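Local coordinates for putative endonuclease/exonuclease/phosphatase family protein (Bacteroides thetaiotaomicron, PDB 3MPR), which probably hydrolyses nucleic acid phosphodiester bonds as a metal-dependent nuclease of the DNase I-like endonuclease/exonuclease/phosphatase family, at residues Gln40-Asp45 against Gly242-Thr247; Ser200-Asp205 against Glu224-His229; Phe217-Phe222 against Tyr272-Pro277. All coordinates share one frame; numbering follows the deposited sequence. Where two conformers were deposited one is given.

Contact 1: residues Gln40-Asp45 against Gly242-Thr247; sequences QYHDFD and GVLTDT
L244 lays one methyl group on the imidazole of H42. Its CD1 stands 3.7 Å from the ring centroid and 15° off the ring normal, a CH-pi contact over the face, displaced toward the CG side, where CD1 comes within 3.5 Å of H42 CG. The leucine reaches that far because its chain is extended at chi2 (180°), which sends CD1 straight out from the backbone toward the ring. The same methyl, over the H42 face, also meets the edge of the F44 ring, with F44 CZ 4.0 Å from L244 CD1. The opposite face of the imidazole is covered by Y41, whose CD2 lies over the ring centre. H42 follows the helix 28-41, which closes in a Schellman motif: D43, with positive phi, is the C-prime residue, F44 N bonds to V39 O and D43 N to Q40 O. The contact packs the C-terminal end of this helix against the chain leaving strand 237-243 of the seven-stranded sheet, in the DNase I-like fold. D246 comes to the imidazole at its edge, in plane, where the ring carbon CE1 of H42, not a nitrogen, faces D246 OD2 at 3.0 Å; the ring and carboxylate planes are 69° apart. The stronger partner of OD2 is Y208 of the second subunit, through a hydrogen bond. A water lies 2.7 Å from D246 OD1 and is weakly linked to H42 NE2, while H42 ND1 has a weak hydrogen bond with M38 O in the preceding helical turn.

Contact 2: residues Ser200-Asp205 against Glu224-His229; sequences SYEKCD and ESRIDH
The guanidinium of R226 lies flat on the ring of Y201, the planes only 4° apart and the centres 3.6 Å from each other. This is a cation-pi stack: R226 CZ sits 25° off the ring normal, closest to Y201 CD1 at 3.3 Å, with NH1 reaching on over CE1. Behind the charged group R226 CD rests over the same face as a CH-pi donor, 3.8 Å from the Y201 ring centroid. A bend at chi3 (-53°) brings the end of the arginine chain over the ring. The stack joins the short helix 200-203 to the loop that leads into strand 228-232, on the edge of the six-stranded sheet where that strand pairs with 198-199. E202 adds a long salt bridge, OE2 to R226 NH2 at 3.8 Å, its carboxylate steeply inclined to the guanidinium. Two waters in the guanidinium plane bridge the pair: one accepts from R226 NH1 at 2.7 Å, the other donates to E202 OE2 at 2.7 Å, and the second leg of each is weak. Farther out, D199 takes R226 NH2 in a salt bridge and also accepts from Y201 N, so one carboxylate positions both partners of the stack. Y188 and Y241 pack against R226 as well.

Contact 3: residues Phe217-Phe222 against Tyr272-Pro277; sequences FDPNSF and YEARTP
With chi1 at 57°, T276 holds OG1 between its backbone N and carbonyl carbon and swings CG2 to the side of P219; the F217 ring, its CG anti to the carbonyl carbon (chi1 -80°), comes up beside the hydroxyl. F217 CD1 is 3.3 Å from T276 OG1, and the ring turns its edge to T276 O, which lies in the ring plane 3.6 Å from CE1. The hydroxyl itself is engaged elsewhere, with S278 O and N215 OD1. The backbones are joined by a water that donates to F217 O at 2.9 Å and accepts from T276 N. With an alanine at F217, T276 OG1 and O would probably lose the ring beside them, and a gap would be likely to open beside D26, R31 and D279, which the ring also touches. Two residues on, P219 leans on strand 272-275: its CB meets A274 CB at 3.8 Å and its CG lies 3.6 Å from A274 O, while T276 CG2 touches P219 CA. P219 is held in a type I turn from D218 to S221, closed by S221 N to D218 O. D218 OD1 accepts from N220 N at 2.8 Å and 161°, from above the carboxylate plane, which makes an Asx turn within it. A274 also packs on P219 of the second subunit. The loop packs along strand 272-275, which pairs antiparallel with 248-251. The F217 side chain is about 8 Å from that of E51, which binds magnesium in this protein though no ion is bound to this chain here; the contact lies near that site of the DNase I-like fold.

Contacts 1 and 3 touch: D246 O packs on P277 CD at 3.3 Å, and T247 CB on R275 O at 3.3 Å, so the chain leaving strand 237-243 runs from one to the other. Both also meet the second subunit. Contact 2 stands apart, its centre 16 Å from that of contact 1 and 21 Å from that of contact 3; strands 228-232 and 237-243, consecutive in the chain, connect it to contact 1, and residues 217-222 lead almost directly into 224-229. Contact 3 approaches the metal site: the F217 side chain is about 8 Å from that of E51, which binds magnesium in this protein though none is bound to this chain; the other two lie away.

Contact 1: residues Gln40-Asp45 against Gly242-Thr247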
loop_
_atom_site.group_PDB
_atom_site.type_symbol
_atom_site.label_atom_id
_atom_site.label_comp_id
_atom_site.label_asym_id
_atom_site.label_seq_id
_atom_site.Cartn_x
_atom_site.Cartn_y
_atom_site.Cartn_z
ATOM N N GLN A 40 1.833 7.318 -6.913
ATOM C CA GLN A 40 2.657 8.187 -6.098
ATOM C C GLN A 40 2.805 7.637 -4.693
ATOM O O GLN A 40 3.920 7.509 -4.185
ATOM C CB GLN A 40 2.053 9.595 -6.071
ATOM C CG GLN A 40 2.053 10.256 -7.440
ATOM C CD GLN A 40 1.339 11.596 -7.443
ATOM O OE1 GLN A 40 0.230 11.726 -6.918
ATOM N NE2 GLN A 40 1.977 12.599 -8.026
ATOM N N TYR A 41 1.680 7.288 -4.074
ATOM C CA TYR A 41 1.715 6.812 -2.690
ATOM C C TYR A 41 2.488 5.508 -2.538
ATOM O O TYR A 41 3.200 5.302 -1.548
ATOM C CB TYR A 41 0.301 6.639 -2.132
ATOM C CG TYR A 41 0.326 6.321 -0.653
ATOM C CD1 TYR A 41 0.488 7.325 0.280
ATOM C CD2 TYR A 41 0.240 5.006 -0.198
ATOM C CE1 TYR A 41 0.524 7.051 1.628
ATOM C CE2 TYR A 41 0.286 4.722 1.156
ATOM C CZ TYR A 41 0.427 5.743 2.058
ATOM O OH TYR A 41 0.492 5.469 3.405
ATOM N N HIS A 42 2.341 4.623 -3.519
ATOM C CA HIS A 42 2.980 3.310 -3.460
ATOM C C HIS A 42 4.356 3.282 -4.124
ATOM O O HIS A 42 4.942 2.221 -4.302
ATOM C CB HIS A 42 2.051 2.232 -4.022
ATOM C CG HIS A 42 0.891 1.923 -3.123
ATOM N ND1 HIS A 42 -0.385 2.390 -3.356
ATOM C CD2 HIS A 42 0.825 1.205 -1.975
ATOM C CE1 HIS A 42 -1.187 1.973 -2.390
ATOM N NE2 HIS A 42 -0.477 1.246 -1.545
ATOM N N ASP A 43 4.868 4.459 -4.459
ATOM C CA ASP A 43 6.248 4.627 -4.894
ATOM C C ASP A 43 6.651 3.753 -6.088
ATOM O O ASP A 43 7.677 3.067 -6.030
ATOM C CB ASP A 43 7.204 4.348 -3.727
ATOM C CG ASP A 43 7.036 5.330 -2.578
ATOM O OD1 ASP A 43 6.835 6.533 -2.844
ATOM O OD2 ASP A 43 7.101 4.889 -1.408
ATOM N N PHE A 44 5.868 3.760 -7.162
ATOM C CA PHE A 44 6.288 3.002 -8.350
ATOM C C PHE A 44 7.472 3.739 -9.021
ATOM O O PHE A 44 7.325 4.878 -9.467
ATOM C CB PHE A 44 5.156 2.869 -9.382
ATOM C CG PHE A 44 3.920 2.127 -8.911
ATOM C CD1 PHE A 44 3.857 1.508 -7.674
ATOM C CD2 PHE A 44 2.809 2.048 -9.753
ATOM C CE1 PHE A 44 2.697 0.834 -7.275
ATOM C CE2 PHE A 44 1.653 1.369 -9.370
ATOM C CZ PHE A 44 1.600 0.758 -8.121
ATOM N N ASP A 45 8.639 3.106 -9.095
ATOM C CA ASP A 45 9.764 3.714 -9.798
ATOM C C ASP A 45 9.551 3.642 -11.303
ATOM O O ASP A 45 9.854 4.573 -12.043
ATOM C CB ASP A 45 11.065 2.980 -9.475
ATOM C CG ASP A 45 11.504 3.170 -8.034
ATOM O OD1 ASP A 45 11.113 4.184 -7.406
ATOM O OD2 ASP A 45 12.242 2.304 -7.540
ATOM N N GLY A 242 2.968 -7.549 -3.912
ATOM C CA GLY A 242 1.700 -7.116 -3.355
ATOM C C GLY A 242 0.671 -6.854 -4.439
ATOM O O GLY A 242 0.993 -6.359 -5.514
ATOM N N VAL A 243 -0.571 -7.226 -4.162
ATOM C CA VAL A 243 -1.705 -6.766 -4.948
ATOM C C VAL A 243 -2.392 -5.663 -4.153
ATOM O O VAL A 243 -2.787 -5.864 -2.998
ATOM C CB VAL A 243 -2.689 -7.919 -5.210
ATOM C CG1 VAL A 243 -3.925 -7.416 -5.903
ATOM C CG2 VAL A 243 -2.018 -9.007 -6.043
ATOM N N LEU A 244 -2.536 -4.490 -4.761
ATOM C CA LEU A 244 -3.067 -3.335 -4.045
ATOM C C LEU A 244 -4.571 -3.210 -4.301
ATOM O O LEU A 244 -5.008 -2.937 -5.417
ATOM C CB LEU A 244 -2.314 -2.068 -4.469
ATOM C CG LEU A 244 -0.781 -2.279 -4.446
ATOM C CD1 LEU A 244 -0.021 -1.026 -4.872
ATOM C CD2 LEU A 244 -0.310 -2.742 -3.069
ATOM N N THR A 245 -5.351 -3.413 -3.247
ATOM C CA THR A 245 -6.808 -3.481 -3.341
ATOM C C THR A 245 -7.494 -2.150 -3.016
ATOM O O THR A 245 -8.715 -2.106 -2.818
ATOM C CB THR A 245 -7.355 -4.583 -2.386
ATOM O OG1 THR A 245 -6.985 -4.294 -1.030
ATOM C CG2 THR A 245 -6.777 -5.948 -2.773
ATOM N N ASP A 246 -6.711 -1.070 -2.988
ATOM C CA ASP A 246 -7.206 0.236 -2.553
ATOM C C ASP A 246 -8.475 0.559 -3.331
ATOM O O ASP A 246 -8.548 0.287 -4.532
ATOM C CB ASP A 246 -6.186 1.348 -2.839
ATOM C CG ASP A 246 -4.808 1.084 -2.256
ATOM O OD1 ASP A 246 -4.372 -0.086 -2.184
ATOM O OD2 ASP A 246 -4.131 2.087 -1.920
ATOM N N THR A 247 -9.471 1.133 -2.660
ATOM C CA THR A 247 -10.685 1.577 -3.350
ATOM C C THR A 247 -11.067 3.003 -2.977
ATOM O O THR A 247 -10.808 3.462 -1.855
ATOM C CB THR A 247 -11.906 0.669 -3.015
ATOM O OG1 THR A 247 -11.980 0.482 -1.598
ATOM C CG2 THR A 247 -11.786 -0.683 -3.687
HETATM O O HOH W 1 -2.689 -1.157 -0.329
#

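Contact 2: residues Ser200-Asp205 against Glu224-His229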
loop_
_atom_site.group_PDB
_atom_site.type_symbol
_atom_site.label_atom_id
_atom_site.label_comp_id
_atom_site.label_asym_id
_atom_site.label_seq_id
_atom_site.Cartn_x
_atom_site.Cartn_y
_atom_site.Cartn_z
ATOM N N SER A 200 7.309 -13.364 -10.055
ATOM C CA SER A 200 7.493 -12.660 -8.781
ATOM C C SER A 200 6.554 -13.190 -7.701
ATOM O O SER A 200 6.874 -13.166 -6.521
ATOM C CB SER A 200 7.227 -11.154 -8.937
ATOM O OG SER A 200 8.182 -10.514 -9.772
ATOM N N TYR A 201 5.364 -13.620 -8.109
ATOM C CA TYR A 201 4.416 -14.193 -7.146
ATOM C C TYR A 201 5.029 -15.401 -6.455
ATOM O O TYR A 201 4.879 -15.592 -5.240
ATOM C CB TYR A 201 3.112 -14.599 -7.834
ATOM C CG TYR A 201 2.158 -15.329 -6.917
ATOM C CD1 TYR A 201 2.195 -16.719 -6.807
ATOM C CD2 TYR A 201 1.228 -14.629 -6.148
ATOM C CE1 TYR A 201 1.322 -17.398 -5.954
ATOM C CE2 TYR A 201 0.347 -15.305 -5.298
ATOM C CZ TYR A 201 0.406 -16.685 -5.211
ATOM O OH TYR A 201 -0.451 -17.350 -4.367
ATOM N N GLU A 202 5.731 -16.219 -7.235
ATOM C CA GLU A 202 6.293 -17.457 -6.705
ATOM C C GLU A 202 7.622 -17.231 -5.999
ATOM O O GLU A 202 7.923 -17.900 -5.010
ATOM C CB GLU A 202 6.473 -18.509 -7.812
ATOM C CG GLU A 202 5.182 -18.921 -8.513
ATOM C CD GLU A 202 4.243 -19.743 -7.628
ATOM O OE1 GLU A 202 4.662 -20.202 -6.545
ATOM O OE2 GLU A 202 3.076 -19.922 -8.024
ATOM N N LYS A 203 8.425 -16.298 -6.495
ATOM C CA LYS A 203 9.790 -16.177 -5.983
ATOM C C LYS A 203 9.988 -15.152 -4.857
ATOM O O LYS A 203 11.045 -15.123 -4.228
ATOM C CB LYS A 203 10.770 -15.904 -7.128
ATOM C CG LYS A 203 10.770 -16.999 -8.188
ATOM C CD LYS A 203 10.811 -18.389 -7.553
ATOM C CE LYS A 203 10.744 -19.486 -8.605
ATOM N NZ LYS A 203 10.618 -20.842 -7.986
ATOM N N CYS A 204 8.990 -14.308 -4.612
ATOM C CA CYS A 204 9.119 -13.274 -3.593
ATOM C C CYS A 204 9.446 -13.876 -2.217
ATOM O O CYS A 204 8.995 -14.969 -1.899
ATOM C CB CYS A 204 7.820 -12.450 -3.494
ATOM S SG CYS A 204 6.349 -13.404 -3.047
ATOM N N ASP A 205 10.231 -13.157 -1.417
ATOM C CA ASP A 205 10.376 -13.484 0.005
ATOM C C ASP A 205 9.067 -13.284 0.749
ATOM O O ASP A 205 8.666 -14.128 1.560
ATOM C CB ASP A 205 11.437 -12.605 0.665
ATOM C CG ASP A 205 12.833 -12.858 0.118
ATOM O OD1 ASP A 205 13.102 -13.987 -0.329
ATOM O OD2 ASP A 205 13.653 -11.920 0.139
ATOM N N GLU A 224 -8.418 -16.659 -7.345
ATOM C CA GLU A 224 -7.006 -16.994 -7.228
ATOM C C GLU A 224 -6.306 -16.921 -8.585
ATOM O O GLU A 224 -5.108 -17.189 -8.685
ATOM C CB GLU A 224 -6.816 -18.382 -6.607
ATOM C CG GLU A 224 -7.219 -18.450 -5.139
ATOM C CD GLU A 224 -6.914 -19.801 -4.509
ATOM O OE1 GLU A 224 -7.618 -20.780 -4.834
ATOM O OE2 GLU A 224 -5.967 -19.882 -3.693
ATOM N N SER A 225 -7.045 -16.578 -9.633
ATOM C CA SER A 225 -6.420 -16.400 -10.948
ATOM C C SER A 225 -5.579 -15.127 -10.954
ATOM O O SER A 225 -6.024 -14.089 -10.486
ATOM C CB SER A 225 -7.478 -16.293 -12.053
ATOM O OG SER A 225 -8.105 -17.547 -12.289
ATOM N N ARG A 226 -4.370 -15.215 -11.491
ATOM C CA ARG A 226 -3.541 -14.044 -11.732
ATOM C C ARG A 226 -3.352 -13.950 -13.248
ATOM O O ARG A 226 -2.878 -14.900 -13.887
ATOM C CB ARG A 226 -2.188 -14.187 -11.019
ATOM C CG ARG A 226 -2.305 -14.625 -9.540
ATOM C CD ARG A 226 -0.956 -14.641 -8.826
ATOM N NE ARG A 226 0.053 -15.425 -9.528
ATOM C CZ ARG A 226 0.173 -16.749 -9.456
ATOM N NH1 ARG A 226 -0.649 -17.461 -8.698
ATOM N NH2 ARG A 226 1.133 -17.358 -10.133
ATOM N N ILE A 227 -3.771 -12.835 -13.844
ATOM C CA ILE A 227 -3.577 -12.661 -15.279
ATOM C C ILE A 227 -2.619 -11.505 -15.584
ATOM O O ILE A 227 -2.165 -11.329 -16.724
ATOM C CB ILE A 227 -4.919 -12.512 -16.031
ATOM C CG1 ILE A 227 -5.634 -11.212 -15.656
ATOM C CG2 ILE A 227 -5.804 -13.740 -15.779
ATOM C CD1 ILE A 227 -6.900 -10.965 -16.475
ATOM N N ASP A 228 -2.303 -10.731 -14.551
ATOM C CA ASP A 228 -1.300 -9.686 -14.661
ATOM C C ASP A 228 -0.095 -10.181 -13.888
ATOM O O ASP A 228 -0.220 -10.530 -12.718
ATOM C CB ASP A 228 -1.838 -8.394 -14.038
ATOM C CG ASP A 228 -3.143 -7.958 -14.673
ATOM O OD1 ASP A 228 -4.227 -8.235 -14.106
ATOM O OD2 ASP A 228 -3.077 -7.373 -15.772
ATOM N N HIS A 229 1.068 -10.225 -14.540
ATOM C CA HIS A 229 2.252 -10.794 -13.922
ATOM C C HIS A 229 3.417 -9.838 -14.038
ATOM O O HIS A 229 3.447 -8.968 -14.919
ATOM C CB HIS A 229 2.680 -12.090 -14.636
ATOM C CG HIS A 229 1.613 -13.134 -14.713
ATOM N ND1 HIS A 229 1.125 -13.785 -13.597
ATOM C CD2 HIS A 229 0.954 -13.658 -15.774
ATOM C CE1 HIS A 229 0.205 -14.656 -13.970
ATOM N NE2 HIS A 229 0.084 -14.602 -15.285
HETATM O O HOH W 2 -0.291 -20.098 -8.438
HETATM O O HOH W 3 1.916 -20.640 -10.312
#

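Contact 3: residues Phe217-Phe222 against Tyr272-Pro277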
loop_
_atom_site.group_PDB
_atom_site.type_symbol
_atom_site.label_atom_id
_atom_site.label_comp_id
_atom_site.label_asym_id
_atom_site.label_seq_id
_atom_site.Cartn_x
_atom_site.Cartn_y
_atom_site.Cartn_z
ATOM N N PHE A 217 -14.264 -4.387 -12.216
ATOM C CA PHE A 217 -14.876 -3.237 -11.550
ATOM C C PHE A 217 -15.809 -3.638 -10.413
ATOM O O PHE A 217 -16.576 -2.811 -9.922
ATOM C CB PHE A 217 -15.610 -2.319 -12.539
ATOM C CG PHE A 217 -14.701 -1.385 -13.284
ATOM C CD1 PHE A 217 -13.874 -0.507 -12.592
ATOM C CD2 PHE A 217 -14.683 -1.372 -14.666
ATOM C CE1 PHE A 217 -13.036 0.353 -13.270
ATOM C CE2 PHE A 217 -13.852 -0.512 -15.352
ATOM C CZ PHE A 217 -13.029 0.355 -14.658
ATOM N N ASP A 218 -15.737 -4.902 -10.003
ATOM C CA ASP A 218 -16.560 -5.396 -8.905
ATOM C C ASP A 218 -15.774 -5.363 -7.594
ATOM O O ASP A 218 -14.846 -6.144 -7.396
ATOM C CB ASP A 218 -17.017 -6.820 -9.208
ATOM C CG ASP A 218 -17.799 -7.440 -8.070
ATOM O OD1 ASP A 218 -18.036 -6.753 -7.055
ATOM O OD2 ASP A 218 -18.185 -8.619 -8.205
ATOM N N PRO A 219 -16.151 -4.463 -6.678
ATOM C CA PRO A 219 -15.341 -4.336 -5.463
ATOM C C PRO A 219 -15.540 -5.497 -4.491
ATOM O O PRO A 219 -14.883 -5.531 -3.460
ATOM C CB PRO A 219 -15.825 -3.002 -4.865
ATOM C CG PRO A 219 -17.225 -2.878 -5.352
ATOM C CD PRO A 219 -17.221 -3.452 -6.741
ATOM N N ASN A 220 -16.398 -6.458 -4.835
ATOM C CA ASN A 220 -16.598 -7.641 -3.995
ATOM C C ASN A 220 -16.018 -8.943 -4.571
ATOM O O ASN A 220 -16.162 -9.998 -3.961
ATOM C CB ASN A 220 -18.095 -7.859 -3.714
ATOM C CG ASN A 220 -18.701 -6.734 -2.923
ATOM O OD1 ASN A 220 -19.487 -5.937 -3.449
ATOM N ND2 ASN A 220 -18.342 -6.654 -1.650
ATOM N N SER A 221 -15.375 -8.869 -5.736
ATOM C CA SER A 221 -14.931 -10.071 -6.429
ATOM C C SER A 221 -13.769 -10.747 -5.722
ATOM O O SER A 221 -12.987 -10.106 -5.020
ATOM C CB SER A 221 -14.520 -9.751 -7.873
ATOM O OG SER A 221 -13.272 -9.067 -7.888
ATOM N N PHE A 222 -13.651 -12.052 -5.930
ATOM C CA PHE A 222 -12.467 -12.767 -5.503
ATOM C C PHE A 222 -12.095 -13.838 -6.515
ATOM O O PHE A 222 -12.968 -14.500 -7.077
ATOM C CB PHE A 222 -12.652 -13.420 -4.129
ATOM C CG PHE A 222 -11.437 -14.187 -3.686
ATOM C CD1 PHE A 222 -10.342 -13.516 -3.159
ATOM C CD2 PHE A 222 -11.359 -15.563 -3.854
ATOM C CE1 PHE A 222 -9.192 -14.211 -2.790
ATOM C CE2 PHE A 222 -10.220 -16.263 -3.478
ATOM C CZ PHE A 222 -9.140 -15.586 -2.940
ATOM N N TYR A 272 -23.105 5.744 -0.430
ATOM C CA TYR A 272 -21.900 5.629 -1.245
ATOM C C TYR A 272 -21.664 4.180 -1.608
ATOM O O TYR A 272 -22.258 3.288 -1.009
ATOM C CB TYR A 272 -20.681 6.141 -0.473
ATOM C CG TYR A 272 -20.733 7.611 -0.156
ATOM C CD1 TYR A 272 -21.374 8.073 0.990
ATOM C CD2 TYR A 272 -20.134 8.543 -0.997
ATOM C CE1 TYR A 272 -21.421 9.419 1.289
ATOM C CE2 TYR A 272 -20.176 9.899 -0.706
ATOM C CZ TYR A 272 -20.823 10.327 0.436
ATOM O OH TYR A 272 -20.860 11.668 0.729
ATOM N N GLU A 273 -20.797 3.950 -2.596
ATOM C CA GLU A 273 -20.384 2.601 -2.938
ATOM C C GLU A 273 -18.893 2.568 -3.244
ATOM O O GLU A 273 -18.320 3.554 -3.704
ATOM C CB GLU A 273 -21.172 2.064 -4.129
ATOM C CG GLU A 273 -20.952 2.811 -5.429
ATOM C CD GLU A 273 -21.891 2.320 -6.536
ATOM O OE1 GLU A 273 -21.671 1.203 -7.059
ATOM O OE2 GLU A 273 -22.856 3.043 -6.871
ATOM N N ALA A 274 -18.272 1.428 -2.984
ATOM C CA ALA A 274 -16.865 1.261 -3.305
ATOM C C ALA A 274 -16.697 1.197 -4.811
ATOM O O ALA A 274 -17.555 0.664 -5.513
ATOM C CB ALA A 274 -16.320 0.001 -2.659
ATOM N N ARG A 275 -15.588 1.749 -5.299
ATOM C CA ARG A 275 -15.242 1.717 -6.718
ATOM C C ARG A 275 -13.784 1.307 -6.812
ATOM O O ARG A 275 -12.975 1.749 -5.998
ATOM C CB ARG A 275 -15.355 3.125 -7.320
ATOM C CG ARG A 275 -16.761 3.681 -7.419
ATOM C CD ARG A 275 -17.459 3.110 -8.636
ATOM N NE ARG A 275 -18.829 3.606 -8.762
ATOM C CZ ARG A 275 -19.675 3.201 -9.704
ATOM N NH1 ARG A 275 -19.288 2.299 -10.601
ATOM N NH2 ARG A 275 -20.907 3.694 -9.748
ATOM N N THR A 276 -13.435 0.489 -7.800
ATOM C CA THR A 276 -12.033 0.138 -7.992
ATOM C C THR A 276 -11.436 1.130 -8.998
ATOM O O THR A 276 -12.102 1.513 -9.956
ATOM C CB THR A 276 -11.867 -1.305 -8.486
ATOM O OG1 THR A 276 -12.605 -1.483 -9.707
ATOM C CG2 THR A 276 -12.369 -2.283 -7.434
ATOM N N PRO A 277 -10.194 1.574 -8.760
ATOM C CA PRO A 277 -9.569 2.575 -9.636
ATOM C C PRO A 277 -9.419 2.064 -11.073
ATOM O O PRO A 277 -9.472 2.862 -11.997
ATOM C CB PRO A 277 -8.203 2.805 -8.986
ATOM C CG PRO A 277 -8.440 2.495 -7.526
ATOM C CD PRO A 277 -9.413 1.344 -7.533
HETATM O O HOH W 4 -15.842 -0.028 -9.446
#